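Side-chain contacts in phenazine-1-carboxylate N-methyltransferase (Pseudomonas aeruginosa, PDB 2IP2), which transfers a methyl group from S-adenosyl-L-methionine to phenazine-1-carboxylate, giving 5-methyl-phenazine-1-carboxylate on the pathway to the virulence pigment pyocyanine: residues V27-G32 / S94-V99; G32-I37 / E69-D74; S39-D42 / T46-A49. All blocks are in the same frame, centred on the assembly; numbering follows the deposited sequence.

How the contacts relate
All three contacts lie on the same side of the chain's centre. Contacts 2 and 3 lie within the dimerisation domain; contact 1 joins its helix 6-30 to helix 96-102. Contact 2 is the core one: every touching residue is buried, and a phenylalanine ring meets aliphatic groups. Contact 1 is partly buried and mixes apolar packing with an arginine and a water. Contact 3 lies nearer the surface and pairs an apolar patch with a water bridge. Contacts 1 and 2 share G32, where helix 6-30 gives way to helix 33-38. Contacts 2 and 3 meet at helix 33-38, with L36 CB packing on L47 CD2. Contacts 1 and 3 do not touch; their centres are about 17 Å apart.

Contact 1: V27-G32 / S94-V99; sequences VATRLG and SFRDMV
T29 meets R96 and V99 where the last turn of helix 6-30 comes up to the first turn of helix 96-102. T29 divides its side chain between the two partners. OG1 lies beside the backbone N (chi1 -54°), and CG2 is therefore anti to it. This methyl runs alongside R96, with T29 CG2 3.7 Å from R96 CG. The two side chains pass each other in opposite directions. On its other branch, T29 OG1 is 3.5 Å from V99 CG1, and T29 CB is 3.7 Å from the same methyl. The polar need of OG1 is met inside its own helix, by a hydrogen bond with the carbonyl O of V25. It can therefore lie against a valine methyl without losing a partner.

R96 reaches across with an extended chain. CG stands anti to the backbone N (chi1 169°), and the aliphatic part stays stretched as far as NE. This brings the guanidinium to the C-terminal end of helix 6-30. There NH1 is 2.9 Å from T29 O, which lies at the edge of the group, near its plane. T29 O accepts a backbone bond from G32 N, part of the Schellman motif that ends the helix at G32. Water 1 sits in the guanidinium plane. It accepts from R96 NH2 at 2.9 Å and donates to R30 O at 2.7 Å, so it links the arginine to the R30 carbonyl at this helix end. At the start of helix 96-102, S94 OG accepts a capping bond from R96 N (3.3 Å).

The contact joins the end of helix 6-30 to the start of helix 96-102. L100 of helix 96-102 also packs on T29. Helix 55-67 touches V27 and A28, while the second subunit reaches R30 through a salt bridge from its E115.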
ATOM      1  N   VAL A  27      11.950   0.081   3.551  1.00 18.71           N
ATOM      2  CA  VAL A  27      13.087   0.834   3.941  1.00 19.26           C
ATOM      3  C   VAL A  27      13.605   0.475   5.318  1.00 18.93           C
ATOM      4  O   VAL A  27      14.810   0.263   5.497  1.00 20.09           O
ATOM      5  CB  VAL A  27      12.799   2.352   3.824  1.00 20.16           C
ATOM      6  CG1 VAL A  27      13.957   3.151   4.482  1.00 20.69           C
ATOM      7  CG2 VAL A  27      12.602   2.803   2.330  1.00 22.41           C
ATOM      8  N   ALA A  28      12.737   0.430   6.313  1.00 17.96           N
ATOM      9  CA  ALA A  28      13.177   0.040   7.673  1.00 20.10           C
ATOM     10  C   ALA A  28      13.878  -1.337   7.630  1.00 20.84           C
ATOM     11  O   ALA A  28      14.867  -1.569   8.357  1.00 20.12           O
ATOM     12  CB  ALA A  28      11.942  -0.035   8.632  1.00 20.84           C
ATOM     13  N   THR A  29      13.341  -2.231   6.787  1.00 20.04           N
ATOM     14  CA  THR A  29      13.902  -3.587   6.617  1.00 20.61           C
ATOM     15  C   THR A  29      15.286  -3.575   5.936  1.00 21.20           C
ATOM     16  O   THR A  29      16.238  -4.143   6.481  1.00 22.50           O
ATOM     17  CB  THR A  29      12.877  -4.560   5.947  1.00 20.81           C
ATOM     18  OG1 THR A  29      11.689  -4.518   6.726  1.00 22.71           O
ATOM     19  CG2 THR A  29      13.445  -6.069   5.941  1.00 21.40           C
ATOM     20  N   ARG A  30      15.406  -2.970   4.773  1.00 22.31           N
ATOM     21  CA  ARG A  30      16.686  -2.815   4.069  1.00 24.13           C
ATOM     22  C   ARG A  30      17.727  -2.194   4.998  1.00 24.64           C
ATOM     23  O   ARG A  30      18.869  -2.618   4.992  1.00 26.37           O
ATOM     24  CB  ARG A  30      16.570  -1.786   2.945  1.00 27.05           C
ATOM     25  CG  ARG A  30      16.177  -2.187   1.579  1.00 29.60           C
ATOM     26  CD  ARG A  30      17.380  -2.562   0.671  1.00 35.10           C
ATOM     27  NE  ARG A  30      18.296  -1.467   0.274  1.00 37.90           N
ATOM     28  CZ  ARG A  30      18.191  -0.697  -0.813  1.00 41.63           C
ATOM     29  NH1 ARG A  30      17.155  -0.785  -1.658  1.00 41.31           N
ATOM     30  NH2 ARG A  30      19.139   0.206  -1.048  1.00 46.19           N
ATOM     31  N   LEU A  31      17.335  -1.186   5.776  1.00 23.97           N
ATOM     32  CA  LEU A  31      18.290  -0.518   6.683  1.00 25.06           C
ATOM     33  C   LEU A  31      18.632  -1.311   7.965  1.00 24.51           C
ATOM     34  O   LEU A  31      19.573  -0.917   8.695  1.00 26.52           O
ATOM     35  CB  LEU A  31      17.767   0.853   7.070  1.00 24.41           C
ATOM     36  CG  LEU A  31      17.703   1.852   5.902  1.00 25.56           C
ATOM     37  CD1 LEU A  31      17.290   3.161   6.510  1.00 24.34           C
ATOM     38  CD2 LEU A  31      19.026   1.961   5.066  1.00 29.42           C
ATOM     39  N   GLY A  32      17.884  -2.374   8.228  1.00 23.70           N
ATOM     40  CA  GLY A  32      18.077  -3.221   9.428  1.00 25.18           C
ATOM     41  C   GLY A  32      17.776  -2.481  10.733  1.00 24.41           C
ATOM     42  O   GLY A  32      18.317  -2.805  11.781  1.00 23.39           O
ATOM     43  N   SER A  94      11.586 -15.061  10.386  1.00 39.73           N
ATOM     44  CA  SER A  94      10.942 -13.738  10.320  1.00 36.82           C
ATOM     45  C   SER A  94      10.370 -13.516   8.918  1.00 35.34           C
ATOM     46  O   SER A  94      10.572 -14.325   8.004  1.00 35.75           O
ATOM     47  CB  SER A  94      11.967 -12.656  10.613  1.00 35.99           C
ATOM     48  OG  SER A  94      12.959 -12.691   9.597  1.00 32.33           O
ATOM     49  N   PHE A  95       9.699 -12.376   8.750  1.00 32.54           N
ATOM     50  CA  PHE A  95       9.214 -11.927   7.422  1.00 29.51           C
ATOM     51  C   PHE A  95      10.250 -11.101   6.655  1.00 28.14           C
ATOM     52  O   PHE A  95       9.982 -10.608   5.534  1.00 24.13           O
ATOM     53  CB  PHE A  95       7.940 -11.134   7.617  1.00 30.22           C
ATOM     54  CG  PHE A  95       6.749 -11.984   7.957  1.00 33.77           C
ATOM     55  CD1 PHE A  95       6.907 -13.254   8.482  1.00 38.22           C
ATOM     56  CD2 PHE A  95       5.455 -11.521   7.728  1.00 42.22           C
ATOM     57  CE1 PHE A  95       5.797 -14.046   8.801  1.00 42.02           C
ATOM     58  CE2 PHE A  95       4.322 -12.326   8.031  1.00 40.05           C
ATOM     59  CZ  PHE A  95       4.501 -13.577   8.573  1.00 39.86           C
ATOM     60  N   ARG A  96      11.449 -10.999   7.250  1.00 25.58           N
ATOM     61  CA  ARG A  96      12.468 -10.072   6.721  1.00 24.98           C
ATOM     62  C   ARG A  96      12.761 -10.323   5.246  1.00 24.10           C
ATOM     63  O   ARG A  96      12.677  -9.412   4.436  1.00 22.25           O
ATOM     64  CB  ARG A  96      13.778 -10.123   7.537  1.00 22.67           C
ATOM     65  CG  ARG A  96      14.907  -9.394   6.857  1.00 26.13           C
ATOM     66  CD  ARG A  96      16.266  -9.332   7.672  1.00 26.08           C
ATOM     67  NE  ARG A  96      17.361  -9.134   6.712  1.00 33.11           N
ATOM     68  CZ  ARG A  96      17.846  -7.957   6.331  1.00 29.89           C
ATOM     69  NH1 ARG A  96      17.389  -6.832   6.859  1.00 33.86           N
ATOM     70  NH2 ARG A  96      18.820  -7.921   5.439  1.00 31.77           N
ATOM     71  N   ASP A  97      13.136 -11.556   4.882  1.00 22.10           N
ATOM     72  CA  ASP A  97      13.470 -11.826   3.480  1.00 23.43           C
ATOM     73  C   ASP A  97      12.273 -11.707   2.564  1.00 22.50           C
ATOM     74  O   ASP A  97      12.453 -11.433   1.393  1.00 23.39           O
ATOM     75  CB  ASP A  97      14.039 -13.238   3.349  1.00 23.50           C
ATOM     76  CG  ASP A  97      15.381 -13.319   4.033  1.00 29.61           C
ATOM     77  OD1 ASP A  97      16.232 -12.434   3.726  1.00 33.10           O
ATOM     78  OD2 ASP A  97      15.533 -14.164   4.917  1.00 29.95           O
ATOM     79  N   MET A  98      11.091 -12.020   3.076  1.00 21.27           N
ATOM     80  CA  MET A  98       9.853 -11.836   2.268  1.00 22.92           C
ATOM     81  C   MET A  98       9.631 -10.335   1.967  1.00 22.76           C
ATOM     82  O   MET A  98       9.419  -9.937   0.801  1.00 21.38           O
ATOM     83  CB  MET A  98       8.630 -12.435   2.978  1.00 23.48           C
ATOM     84  CG  MET A  98       7.354 -12.403   2.133  1.00 26.22           C
ATOM     85  SD  MET A  98       5.862 -12.510   3.107  1.00 34.89           S
ATOM     86  CE  MET A  98       5.964 -10.862   3.841  1.00 37.44           C
ATOM     87  N   VAL A  99       9.751  -9.497   2.988  1.00 22.46           N
ATOM     88  CA  VAL A  99       9.616  -8.017   2.792  1.00 22.27           C
ATOM     89  C   VAL A  99      10.568  -7.490   1.701  1.00 21.89           C
ATOM     90  O   VAL A  99      10.193  -6.688   0.828  1.00 22.31           O
ATOM     91  CB  VAL A  99       9.838  -7.245   4.131  1.00 21.04           C
ATOM     92  CG1 VAL A  99       9.971  -5.704   3.905  1.00 20.89           C
ATOM     93  CG2 VAL A  99       8.702  -7.590   5.175  1.00 22.83           C
TER
HETATM   94  O   HOH W   1      19.571  -5.173   5.134  1.00 45.12           O

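Contact 2: G32-I37 / E69-D74; sequences GLADLI and EIFQGD
F71 puts its ring against one side of helix 33-38, where L33, A34 and I37 receive it. The tight part runs along the CD1-CE1 side of the ring and its CZ end, against I37 and A34. I37 CD1 lies over one face, offset toward the rim, in a CH-pi contact 4.0 Å from the ring centroid and 27° off the normal. I37 reaches this place because CG1 is anti to its carbonyl carbon (chi1 -70°) and the chain then stays extended to CD1. A34 meets the ring edge instead: A34 CA is in the ring plane, 3.7 Å from F71 CE1. L33 CB adds a looser apolar touch, 4.0 Å from F71 CZ.

All four of these residues are buried. The solvent side is formed by E69, Q72 and G73, which are exposed and lie away from helix 33-38. The Schellman motif at E69 ends helix 55-67.

In this winged-helix-like region, strand 71-72 pairs with strand 78-81 in a two-stranded antiparallel sheet. N81 of that sheet touches F71 and I37. Helix 55-67 completes the surroundings, with M62 on L33, I37 and F71 and L65 on F71.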
ATOM      1  N   GLY A  32      17.884  -2.374   8.228  1.00 23.70           N
ATOM      2  CA  GLY A  32      18.077  -3.221   9.428  1.00 25.18           C
ATOM      3  C   GLY A  32      17.776  -2.481  10.733  1.00 24.41           C
ATOM      4  O   GLY A  32      18.317  -2.805  11.781  1.00 23.39           O
ATOM      5  N   LEU A  33      16.846  -1.535  10.686  1.00 23.04           N
ATOM      6  CA  LEU A  33      16.443  -0.766  11.893  1.00 25.00           C
ATOM      7  C   LEU A  33      15.988  -1.636  13.079  1.00 24.06           C
ATOM      8  O   LEU A  33      16.317  -1.370  14.226  1.00 24.28           O
ATOM      9  CB  LEU A  33      15.341   0.251  11.557  1.00 23.75           C
ATOM     10  CG  LEU A  33      15.687   1.312  10.527  1.00 25.32           C
ATOM     11  CD1 LEU A  33      14.512   2.335  10.450  1.00 23.97           C
ATOM     12  CD2 LEU A  33      17.029   2.002  10.837  1.00 24.77           C
ATOM     13  N   ALA A  34      15.231  -2.671  12.792  1.00 24.68           N
ATOM     14  CA  ALA A  34      14.801  -3.555  13.839  1.00 24.32           C
ATOM     15  C   ALA A  34      15.960  -4.271  14.555  1.00 24.72           C
ATOM     16  O   ALA A  34      15.903  -4.429  15.780  1.00 26.47           O
ATOM     17  CB  ALA A  34      13.823  -4.583  13.271  1.00 25.26           C
ATOM     18  N   ASP A  35      16.957  -4.723  13.800  1.00 24.40           N
ATOM     19  CA  ASP A  35      18.203  -5.310  14.346  1.00 25.76           C
ATOM     20  C   ASP A  35      19.007  -4.304  15.145  1.00 26.32           C
ATOM     21  O   ASP A  35      19.396  -4.583  16.289  1.00 26.35           O
ATOM     22  CB  ASP A  35      19.034  -5.881  13.207  1.00 25.84           C
ATOM     23  CG  ASP A  35      18.204  -6.876  12.369  1.00 31.04           C
ATOM     24  OD1 ASP A  35      17.575  -7.768  13.009  1.00 31.84           O
ATOM     25  OD2 ASP A  35      18.144  -6.731  11.125  1.00 33.49           O
ATOM     26  N   LEU A  36      19.236  -3.131  14.552  1.00 26.12           N
ATOM     27  CA  LEU A  36      19.916  -2.048  15.263  1.00 25.56           C
ATOM     28  C   LEU A  36      19.236  -1.743  16.582  1.00 26.03           C
ATOM     29  O   LEU A  36      19.901  -1.678  17.639  1.00 25.60           O
ATOM     30  CB  LEU A  36      20.039  -0.772  14.382  1.00 24.15           C
ATOM     31  CG  LEU A  36      20.830  -0.971  13.074  1.00 24.63           C
ATOM     32  CD1 LEU A  36      20.703   0.197  12.205  1.00 25.37           C
ATOM     33  CD2 LEU A  36      22.351  -1.179  13.347  1.00 30.33           C
ATOM     34  N   ILE A  37      17.930  -1.531  16.540  1.00 26.00           N
ATOM     35  CA  ILE A  37      17.165  -1.228  17.760  1.00 27.19           C
ATOM     36  C   ILE A  37      17.245  -2.318  18.816  1.00 28.71           C
ATOM     37  O   ILE A  37      17.443  -1.997  20.014  1.00 30.59           O
ATOM     38  CB  ILE A  37      15.676  -0.853  17.453  1.00 25.29           C
ATOM     39  CG1 ILE A  37      15.647   0.533  16.758  1.00 27.49           C
ATOM     40  CG2 ILE A  37      14.833  -0.888  18.720  1.00 27.09           C
ATOM     41  CD1 ILE A  37      14.311   0.880  15.973  1.00 28.72           C
ATOM     42  N   GLU A  69       2.256   1.554  14.775  1.00 28.46           N
ATOM     43  CA  GLU A  69       2.494   0.409  15.686  1.00 30.98           C
ATOM     44  C   GLU A  69       3.464  -0.622  15.166  1.00 30.05           C
ATOM     45  O   GLU A  69       3.428  -1.790  15.551  1.00 30.70           O
ATOM     46  CB  GLU A  69       1.157  -0.249  16.120  1.00 30.93           C
ATOM     47  CG  GLU A  69       0.327   0.756  16.925  1.00 36.29           C
ATOM     48  CD  GLU A  69      -1.006   0.176  17.407  1.00 37.94           C
ATOM     49  OE1 GLU A  69      -1.168  -1.078  17.350  1.00 45.56           O
ATOM     50  OE2 GLU A  69      -1.859   0.997  17.805  1.00 44.45           O
ATOM     51  N   ILE A  70       4.367  -0.177  14.310  1.00 28.85           N
ATOM     52  CA  ILE A  70       5.432  -1.039  13.830  1.00 28.29           C
ATOM     53  C   ILE A  70       6.610  -1.027  14.771  1.00 30.86           C
ATOM     54  O   ILE A  70       7.036  -2.099  15.217  1.00 33.17           O
ATOM     55  CB  ILE A  70       5.771  -0.752  12.359  1.00 27.08           C
ATOM     56  CG1 ILE A  70       4.588  -1.316  11.532  1.00 29.62           C
ATOM     57  CG2 ILE A  70       7.116  -1.423  11.964  1.00 25.40           C
ATOM     58  CD1 ILE A  70       4.506  -0.925  10.109  1.00 32.43           C
ATOM     59  N   PHE A  71       7.158   0.131  15.093  1.00 29.37           N
ATOM     60  CA  PHE A  71       8.052   0.192  16.282  1.00 28.60           C
ATOM     61  C   PHE A  71       7.304   0.895  17.454  1.00 29.78           C
ATOM     62  O   PHE A  71       6.170   1.343  17.278  1.00 27.31           O
ATOM     63  CB  PHE A  71       9.333   0.988  15.963  1.00 24.37           C
ATOM     64  CG  PHE A  71      10.230   0.315  14.945  1.00 27.09           C
ATOM     65  CD1 PHE A  71      11.054  -0.736  15.318  1.00 23.64           C
ATOM     66  CD2 PHE A  71      10.233   0.705  13.589  1.00 24.69           C
ATOM     67  CE1 PHE A  71      11.866  -1.385  14.428  1.00 25.76           C
ATOM     68  CE2 PHE A  71      11.102   0.021  12.640  1.00 26.60           C
ATOM     69  CZ  PHE A  71      11.894  -1.047  13.077  1.00 24.87           C
ATOM     70  N   GLN A  72       7.965   1.038  18.611  1.00 29.69           N
ATOM     71  CA  GLN A  72       7.401   1.822  19.720  1.00 31.58           C
ATOM     72  C   GLN A  72       8.463   2.659  20.408  1.00 31.95           C
ATOM     73  O   GLN A  72       9.653   2.518  20.116  1.00 30.62           O
ATOM     74  CB  GLN A  72       6.685   0.927  20.766  1.00 32.09           C
ATOM     75  CG  GLN A  72       7.606  -0.022  21.594  1.00 31.89           C
ATOM     76  CD  GLN A  72       6.824  -0.969  22.529  1.00 34.03           C
ATOM     77  OE1 GLN A  72       7.018  -2.178  22.502  1.00 36.94           O
ATOM     78  NE2 GLN A  72       5.967  -0.410  23.366  1.00 33.95           N
ATOM     79  N   GLY A  73       8.011   3.515  21.319  1.00 31.53           N
ATOM     80  CA  GLY A  73       8.891   4.385  22.100  1.00 33.14           C
ATOM     81  C   GLY A  73       9.216   5.647  21.345  1.00 32.33           C
ATOM     82  O   GLY A  73       8.516   6.001  20.413  1.00 32.11           O
ATOM     83  N   ASP A  74      10.314   6.298  21.711  1.00 33.23           N
ATOM     84  CA  ASP A  74      10.659   7.605  21.127  1.00 34.08           C
ATOM     85  C   ASP A  74      12.146   7.821  21.217  1.00 32.64           C
ATOM     86  O   ASP A  74      12.793   7.022  21.816  1.00 31.08           O
ATOM     87  CB  ASP A  74       9.864   8.743  21.809  1.00 35.52           C
ATOM     88  CG  ASP A  74      10.231   8.963  23.276  1.00 39.22           C
ATOM     89  OD1 ASP A  74      11.316   8.603  23.759  1.00 41.39           O
ATOM     90  OD2 ASP A  74       9.382   9.554  23.968  1.00 47.01           O
TER

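Contact 3: S39-D42 / T46-A49; sequences SGID and TLAA
I41 packs against T46 and L47, and the backbone N of D42 faces T46 OG1, in the loop that joins helix 33-38 to helix 44-51 of the winged-helix-like dimerisation domain. The loop leaves helix 33-38 through a Schellman motif at G40.

The apolar part is built on I41 and L47. I41 CG1 lies beside the backbone N (chi1 -59°), which leaves CG2 anti to it and turned toward the helix. I41 CG2 lies 4.0 Å from L47 CD2. The same methyl crosses T46 at an angle and comes 3.7 Å from T46 CB. L47 CD2 also lies 3.4 Å from the carbonyl O of I41, so the leucine packs on backbone too. L36 of helix 33-38 touches both I41 and L47, and I58 of helix 55-67 also meets L47. L47 is buried, whereas T46 is exposed.

The polar part centres on T46 OG1. It takes the position between the backbone N and the carbonyl carbon (chi1 59°), which brings OG1 to 3.5 Å from D42 N. OG1 is hydrogen-bonded to S43 OG at the helix start. A second link runs through solvent and joins the loop backbone to the first turn of the helix. The D42 backbone also bonds with Y79 of strand 78-81. In the water link, water 2 accepts from D42 N at 3.1 Å and is hydrogen-bonded to T46 OG1 at 2.8 Å.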
ATOM      1  N   SER A  39      19.575  -4.320  19.364  1.00 31.19           N
ATOM      2  CA  SER A  39      20.942  -4.304  19.967  1.00 32.13           C
ATOM      3  C   SER A  39      21.217  -3.067  20.834  1.00 32.21           C
ATOM      4  O   SER A  39      22.333  -2.908  21.374  1.00 33.13           O
ATOM      5  CB  SER A  39      22.000  -4.404  18.877  1.00 31.30           C
ATOM      6  OG  SER A  39      22.105  -3.194  18.124  1.00 31.95           O
ATOM      7  N   GLY A  40      20.228  -2.181  20.925  1.00 32.60           N
ATOM      8  CA  GLY A  40      20.297  -0.964  21.753  1.00 32.69           C
ATOM      9  C   GLY A  40      20.687   0.333  21.076  1.00 31.51           C
ATOM     10  O   GLY A  40      20.916   1.347  21.734  1.00 31.23           O
ATOM     11  N   ILE A  41      20.768   0.324  19.744  1.00 30.79           N
ATOM     12  CA  ILE A  41      21.035   1.550  18.996  1.00 29.77           C
ATOM     13  C   ILE A  41      19.628   2.132  18.733  1.00 30.22           C
ATOM     14  O   ILE A  41      18.837   1.587  17.921  1.00 30.66           O
ATOM     15  CB  ILE A  41      21.711   1.248  17.674  1.00 28.35           C
ATOM     16  CG1 ILE A  41      23.032   0.499  17.913  1.00 30.30           C
ATOM     17  CG2 ILE A  41      21.944   2.554  16.852  1.00 27.57           C
ATOM     18  CD1 ILE A  41      23.642  -0.136  16.648  1.00 29.71           C
ATOM     19  N   ASP A  42      19.276   3.151  19.487  1.00 31.08           N
ATOM     20  CA  ASP A  42      17.851   3.381  19.739  1.00 31.02           C
ATOM     21  C   ASP A  42      17.461   4.859  19.871  1.00 28.91           C
ATOM     22  O   ASP A  42      16.386   5.208  20.398  1.00 30.23           O
ATOM     23  CB  ASP A  42      17.377   2.582  20.934  1.00 32.44           C
ATOM     24  CG  ASP A  42      17.948   3.098  22.246  1.00 34.26           C
ATOM     25  OD1 ASP A  42      18.684   4.097  22.222  1.00 33.33           O
ATOM     26  OD2 ASP A  42      17.693   2.469  23.284  1.00 36.96           O
ATOM     27  N   THR A  46      21.912   7.991  16.863  1.00 26.55           N
ATOM     28  CA  THR A  46      22.718   6.773  16.726  1.00 27.10           C
ATOM     29  C   THR A  46      22.236   5.875  15.585  1.00 25.63           C
ATOM     30  O   THR A  46      23.038   5.314  14.877  1.00 26.61           O
ATOM     31  CB  THR A  46      22.806   5.972  18.024  1.00 27.72           C
ATOM     32  OG1 THR A  46      21.493   5.598  18.453  1.00 28.55           O
ATOM     33  CG2 THR A  46      23.494   6.860  19.136  1.00 28.99           C
ATOM     34  N   LEU A  47      20.922   5.823  15.373  1.00 25.71           N
ATOM     35  CA  LEU A  47      20.395   5.118  14.166  1.00 25.64           C
ATOM     36  C   LEU A  47      20.913   5.735  12.846  1.00 24.55           C
ATOM     37  O   LEU A  47      21.423   5.036  11.994  1.00 24.64           O
ATOM     38  CB  LEU A  47      18.876   5.125  14.231  1.00 25.91           C
ATOM     39  CG  LEU A  47      18.306   4.060  15.196  1.00 26.80           C
ATOM     40  CD1 LEU A  47      16.782   4.280  15.381  1.00 24.33           C
ATOM     41  CD2 LEU A  47      18.633   2.650  14.682  1.00 27.74           C
ATOM     42  N   ALA A  48      20.853   7.069  12.736  1.00 24.87           N
ATOM     43  CA  ALA A  48      21.349   7.794  11.583  1.00 24.43           C
ATOM     44  C   ALA A  48      22.810   7.569  11.264  1.00 25.06           C
ATOM     45  O   ALA A  48      23.176   7.358  10.085  1.00 26.25           O
ATOM     46  CB  ALA A  48      20.995   9.317  11.664  1.00 24.45           C
ATOM     47  N   ALA A  49      23.650   7.589  12.313  1.00 25.75           N
ATOM     48  CA  ALA A  49      25.083   7.365  12.163  1.00 25.46           C
ATOM     49  C   ALA A  49      25.293   5.941  11.720  1.00 25.73           C
ATOM     50  O   ALA A  49      26.176   5.636  10.879  1.00 27.18           O
ATOM     51  CB  ALA A  49      25.838   7.627  13.500  1.00 26.23           C
TER
HETATM   52  O   HOH W   2      21.649   4.547  20.990  1.00 32.25           O